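Local structure of fructose-bisphosphate aldolase class I (Thermoproteus tenax, 1W8S) at residues E99-S103 / L104-A108; E155-P158 / E159-A162; K192-K196 / V197-M201. The protein is a class I aldolase of the DeoC/LacD family, built on a TIM-barrel fold, with 1,6-di-O-phosphono-beta-D-fructofuranose bound in its pocket. The protein carries 2 engineered substitutions. All coordinates share one frame; numbering follows the deposited sequence.

Contact 1. Residues E99-S103 / L104-A108; sequences EEAVS and LGASA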
# COMPACT_ATOMS: atom_id res chain seq x y z
N GLU E 99 -21.24 5.27 -2.84
CA GLU E 99 -22.48 4.73 -2.24
C GLU E 99 -22.97 5.65 -1.10
O GLU E 99 -24.17 5.93 -0.97
CB GLU E 99 -22.26 3.29 -1.74
CG GLU E 99 -23.45 2.72 -0.98
CD GLU E 99 -23.32 1.26 -0.56
OE1 GLU E 99 -22.48 0.53 -1.11
OE2 GLU E 99 -24.12 0.85 0.28
N GLU E 100 -22.04 6.14 -0.28
CA GLU E 100 -22.42 7.01 0.82
C GLU E 100 -22.92 8.36 0.29
O GLU E 100 -23.84 8.95 0.85
CB GLU E 100 -21.25 7.25 1.77
CG GLU E 100 -20.88 6.04 2.58
CD GLU E 100 -19.54 6.18 3.24
OE1 GLU E 100 -18.53 6.11 2.52
OE2 GLU E 100 -19.50 6.40 4.46
N ALA E 101 -22.33 8.83 -0.80
CA ALA E 101 -22.78 10.07 -1.47
C ALA E 101 -24.25 9.98 -1.91
O ALA E 101 -25.03 10.93 -1.75
CB ALA E 101 -21.89 10.39 -2.64
N VAL E 102 -24.61 8.83 -2.49
CA VAL E 102 -25.96 8.56 -2.84
C VAL E 102 -26.86 8.68 -1.61
O VAL E 102 -27.87 9.39 -1.66
CB VAL E 102 -26.10 7.18 -3.49
CG1 VAL E 102 -27.57 6.80 -3.60
CG2 VAL E 102 -25.45 7.24 -4.87
N SER E 103 -26.46 8.04 -0.51
CA SER E 103 -27.23 8.14 0.74
C SER E 103 -27.36 9.59 1.30
O SER E 103 -28.34 9.92 1.95
CB SER E 103 -26.63 7.21 1.82
OG SER E 103 -27.38 7.32 3.04
N LEU E 104 -26.38 10.43 0.98
CA LEU E 104 -26.31 11.81 1.42
C LEU E 104 -27.10 12.79 0.52
O LEU E 104 -27.19 13.99 0.81
CB LEU E 104 -24.83 12.22 1.55
CG LEU E 104 -24.10 11.62 2.76
CD1 LEU E 104 -22.64 11.96 2.73
CD2 LEU E 104 -24.71 12.05 4.07
N GLY E 105 -27.68 12.26 -0.57
CA GLY E 105 -28.55 13.00 -1.44
C GLY E 105 -27.86 13.64 -2.63
O GLY E 105 -28.44 14.50 -3.29
N ALA E 106 -26.65 13.20 -2.91
CA ALA E 106 -25.88 13.71 -4.04
C ALA E 106 -26.54 13.38 -5.36
O ALA E 106 -27.08 12.30 -5.51
CB ALA E 106 -24.47 13.13 -4.02
N SER E 107 -26.50 14.32 -6.31
CA SER E 107 -26.87 14.10 -7.71
C SER E 107 -25.67 13.92 -8.62
O SER E 107 -25.81 13.58 -9.79
CB SER E 107 -27.63 15.31 -8.25
OG SER E 107 -28.87 15.41 -7.62
N ALA E 108 -24.49 14.23 -8.10
CA ALA E 108 -23.22 13.91 -8.75
C ALA E 108 -22.13 13.82 -7.69
O ALA E 108 -22.32 14.19 -6.52
CB ALA E 108 -22.87 14.97 -9.76
O HOH W 1 -28.63 10.63 -4.09

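Contact 2. Residues E155-P158 / E159-A162; sequences ETAP and EIVA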
# COMPACT_ATOMS: atom_id res chain seq x y z
N GLU E 155 0.16 26.90 -13.34
CA GLU E 155 -1.09 26.17 -13.44
C GLU E 155 -2.11 26.74 -14.43
O GLU E 155 -3.03 26.02 -14.81
CB GLU E 155 -1.73 26.06 -12.06
CG GLU E 155 -0.95 25.14 -11.14
CD GLU E 155 -1.57 24.99 -9.77
OE1 GLU E 155 -2.80 25.07 -9.64
OE2 GLU E 155 -0.81 24.78 -8.81
N THR E 156 -1.98 28.01 -14.81
CA THR E 156 -2.90 28.62 -15.77
C THR E 156 -2.26 28.81 -17.14
O THR E 156 -2.83 29.45 -17.99
CB THR E 156 -3.44 29.97 -15.24
OG1 THR E 156 -2.37 30.86 -14.96
CG2 THR E 156 -4.18 29.80 -13.91
N ALA E 157 -1.10 28.24 -17.38
CA ALA E 157 -0.52 28.24 -18.73
C ALA E 157 -1.46 27.54 -19.72
O ALA E 157 -2.10 26.58 -19.36
CB ALA E 157 0.83 27.55 -18.73
N PRO E 158 -1.55 28.04 -20.95
CA PRO E 158 -2.47 27.47 -21.93
C PRO E 158 -2.36 25.95 -22.08
O PRO E 158 -3.36 25.26 -22.08
CB PRO E 158 -2.07 28.18 -23.23
CG PRO E 158 -1.56 29.49 -22.80
CD PRO E 158 -0.81 29.19 -21.50
N GLU E 159 -1.14 25.46 -22.20
CA GLU E 159 -0.86 24.05 -22.42
C GLU E 159 -1.11 23.19 -21.19
O GLU E 159 -1.44 22.01 -21.31
CB GLU E 159 0.58 23.90 -22.93
CG GLU E 159 1.67 24.06 -21.88
CD GLU E 159 2.14 25.48 -21.63
OE1 GLU E 159 1.59 26.47 -22.19
OE2 GLU E 159 3.11 25.59 -20.84
N ILE E 160 -1.01 23.78 -20.00
CA ILE E 160 -1.29 23.05 -18.76
C ILE E 160 -2.80 22.90 -18.60
O ILE E 160 -3.31 21.83 -18.27
CB ILE E 160 -0.66 23.78 -17.52
CG1 ILE E 160 0.86 23.83 -17.63
CG2 ILE E 160 -1.08 23.13 -16.23
CD1 ILE E 160 1.51 22.50 -17.65
N VAL E 161 -3.54 23.97 -18.90
CA VAL E 161 -5.00 23.87 -18.76
C VAL E 161 -5.60 22.92 -19.83
O VAL E 161 -6.50 22.14 -19.54
CB VAL E 161 -5.66 25.27 -18.81
CG1 VAL E 161 -7.16 25.20 -18.92
CG2 VAL E 161 -5.23 26.11 -17.58
N ALA E 162 -5.16 23.05 -21.08
CA ALA E 162 -5.58 22.07 -22.09
C ALA E 162 -5.22 20.62 -21.69
O ALA E 162 -6.03 19.70 -21.89
CB ALA E 162 -5.01 22.43 -23.44

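Contact 3. Residues K192-K196 / V197-M201; sequences KVAGK and VPVLM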
# COMPACT_ATOMS: atom_id res chain seq x y z
N LYS E 192 -12.10 22.67 -26.51
CA LYS E 192 -12.15 21.82 -27.69
C LYS E 192 -11.64 20.42 -27.39
O LYS E 192 -12.28 19.43 -27.77
CB LYS E 192 -11.38 22.42 -28.86
CG LYS E 192 -11.42 21.52 -30.13
CD LYS E 192 -10.66 22.13 -31.30
CE LYS E 192 -10.64 21.19 -32.53
NZ LYS E 192 -10.51 21.99 -33.78
N VAL E 193 -10.52 20.32 -26.69
CA VAL E 193 -9.90 19.02 -26.49
C VAL E 193 -10.68 18.17 -25.47
O VAL E 193 -10.48 16.96 -25.40
CB VAL E 193 -8.40 19.12 -26.07
CG1 VAL E 193 -7.60 19.85 -27.12
CG2 VAL E 193 -8.26 19.78 -24.71
N ALA E 194 -11.52 18.82 -24.66
CA ALA E 194 -12.41 18.16 -23.73
C ALA E 194 -13.57 17.48 -24.48
O ALA E 194 -14.30 16.67 -23.91
CB ALA E 194 -12.96 19.17 -22.76
N GLY E 195 -13.77 17.83 -25.75
CA GLY E 195 -14.75 17.17 -26.61
C GLY E 195 -16.16 17.27 -26.08
O GLY E 195 -16.64 18.36 -25.73
N LYS E 196 -16.85 16.11 -26.00
CA LYS E 196 -18.22 16.04 -25.51
C LYS E 196 -18.39 16.26 -23.99
O LYS E 196 -19.52 16.31 -23.48
CB LYS E 196 -18.79 14.63 -25.77
CG LYS E 196 -18.90 14.23 -27.23
CD LYS E 196 -19.29 12.71 -27.29
CE LYS E 196 -19.65 12.28 -28.68
NZ LYS E 196 -20.30 10.95 -28.66
N VAL E 197 -17.29 16.33 -23.24
CA VAL E 197 -17.39 16.51 -21.78
C VAL E 197 -17.43 18.03 -21.48
O VAL E 197 -16.50 18.78 -21.85
CB VAL E 197 -16.26 15.79 -21.01
CG1 VAL E 197 -16.36 16.05 -19.52
CG2 VAL E 197 -16.30 14.27 -21.31
N PRO E 198 -18.49 18.50 -20.82
CA PRO E 198 -18.60 19.94 -20.51
C PRO E 198 -17.58 20.43 -19.50
O PRO E 198 -17.19 19.69 -18.58
CB PRO E 198 -20.02 20.09 -19.98
CG PRO E 198 -20.37 18.70 -19.45
CD PRO E 198 -19.68 17.75 -20.38
N VAL E 199 -17.20 21.70 -19.66
CA VAL E 199 -16.15 22.34 -18.89
C VAL E 199 -16.75 23.44 -18.04
O VAL E 199 -17.49 24.29 -18.53
CB VAL E 199 -15.08 22.98 -19.82
CG1 VAL E 199 -14.12 23.89 -19.03
CG2 VAL E 199 -14.27 21.92 -20.52
N LEU E 200 -16.39 23.41 -16.76
CA LEU E 200 -16.69 24.41 -15.76
C LEU E 200 -15.41 25.10 -15.35
O LEU E 200 -14.40 24.45 -15.05
CB LEU E 200 -17.29 23.74 -14.53
CG LEU E 200 -18.68 23.12 -14.68
CD1 LEU E 200 -19.04 22.35 -13.41
CD2 LEU E 200 -19.74 24.19 -14.99
N MET E 201 -15.43 26.41 -15.33
CA MET E 201 -14.29 27.20 -14.92
C MET E 201 -14.30 27.28 -13.40
O MET E 201 -15.32 27.62 -12.81
CB MET E 201 -14.40 28.62 -15.50
CG MET E 201 -13.41 29.66 -14.92
SD MET E 201 -14.24 31.10 -14.17
CE MET E 201 -12.85 32.13 -13.81
O HOH W 2 -16.48 20.88 -23.63

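Contact 1. Residues E99-S103 / L104-A108
Ala101 O, in the last turn of a helix, is gripped by two backbone N-H groups: Ala106 N at 3.0 Å, with an N-H...O angle of 159°, and Leu104 N through a weak bond. Leu104 N also donates to Glu100 O at 2.9 Å. The chain turns back at Gly105, whose N donates to Val102 O at 3.1 Å. Positive phi at Gly105 (93°), a backbone conformation that glycine adopts readily, and the two bonds from Gly105 N and Ala106 N into the last turn define a Schellman motif. Ala106 then lays its CB against Ala101 CB at 4.0 Å. Leu104 CG stands beside its own backbone N (chi1 -73°), bringing CG to 3.3 Å from Glu100 O. Water 1 donates to both Val102 O (2.8 Å) and Ala106 O, tying the helix end to the departing chain. Ala101, Leu104 and Ala106 all pack on Leu77 of strand 75-81; Val102 leans on Phe137 of helix 120-137, and Ala108 enters strand 108-113 by pairing its backbone with Leu77.

Contact 2. Residues E155-P158 / E159-A162
Ala157 and Ile160 bring their CA atoms to 5.2 Å as the loop 155-158 turns into helix 158-171. Ala157 is the N-cap: its psi of 143° is extended, whereas Pro158 is already helical. Ala157 O receives Val161 N at 3.0 Å and a weak second bond from Ile160 N. One residue on, Pro158 O takes Ala162 N at 3.0 Å in an almost straight bond. Two successive i to i+4 bonds thus establish the first turn.

Glu159 folds back over the N-cap. Its CG is wedged between backbone N and carbonyl carbon (chi1 75°) and the chain bends again at chi2 (-87°), so the carboxylate lies against the methyl of Ala157, with OE1 and OE2 each 3.7 Å from Ala157 CB. OE1 also approaches Pro158 CD at 3.7 Å, where the proline ring and the glutamate chain cross obliquely. Ile160 places CG1 beside its backbone N, 3.9 Å from Ala157 CB. Val161 CG2 reaches back to Glu155 O at 3.5 Å. Outside the turn, Val161 packs on Phe187 and Ala190 of helix 184-193, and Ile160 touches Leu85 of the third subunit.

Glu155 directs its carboxylate elsewhere, OE1 to Lys179 and OE2 to Arg148, in salt bridges close to the bound 1,6-di-O-phosphono-beta-D-fructofuranose. The Glu159 carboxylate meets the Ala157 methyl and the proline ring at van der Waals distance, but the residue is open to solvent, and water would be expected to carry much of its charge. Its place by the positive end of the helix dipole may favour the negative charge as a secondary effect.

Contact 3. Residues K192-K196 / V197-M201
Ala194 CB and Val199 CG2 meet at 3.8 Å across the helix-to-strand connection of a beta-alpha-beta unit of the TIM barrel, made of strand 175-179, helix 184-193 and strand 199-202. The reversal is a type II' beta turn from Ala194 to Val197. Gly195 occupies its second position with a phi of 60°, and glycine is the usual residue at that position of a type II' turn. The turn is closed by Val197 N, which donates to Ala194 O at 3.1 Å.

Three side chains carry the contact. Ala194 aims its CB at the outgoing chain, where besides Val199 CG2 it meets Val197 O at 3.7 Å. Val199 sets CG1 anti to its backbone N (chi1 169°), which leaves CG2 beside that N and against the alanine methyl. Val197 adopts the same rotamer, with its CB resting on Ala194 O at 3.6 Å. All three also pack on Met176 of strand 175-179, so the turn is pressed onto the preceding strand of the unit.

Lys196 runs fully extended beyond CG. Its NZ binds the carbonyl oxygen of Lys67 of the third subunit, and its backbone N is bonded to the Tyr68 hydroxyl of that same subunit; the turn is therefore part of the subunit interface. Pro198 packs on Thr5 and Leu9 of helix 4-12, while the CD atom of its ring lies 3.4 Å from Lys196 O. Water 2 lies within hydrogen-bonding distance of both Gly195 O and Val197 O, the nearer being Val197 O at 2.8 Å.

In the fold
All three contacts are local junctions between helices and loops or strands, in series along the chain. Contacts 1 and 2 lie on opposite sides of the chain's centre, with their own centres 32 Å apart. Contacts 2 and 3 are neighbours, about 14 Å between centres, and touch where Ala162 O meets Val193 CG2 at 3.6 Å; both also face the third subunit, whereas contact 1 reaches the second. Contact 1 stays about 9 Å from contact 3, nearest atoms. Toward the ligand, 1,6-di-O-phosphono-beta-D-fructofuranose, the Glu155 side chain of contact 2 comes within about 5 Å and Val199 of contact 3 within about 12 Å.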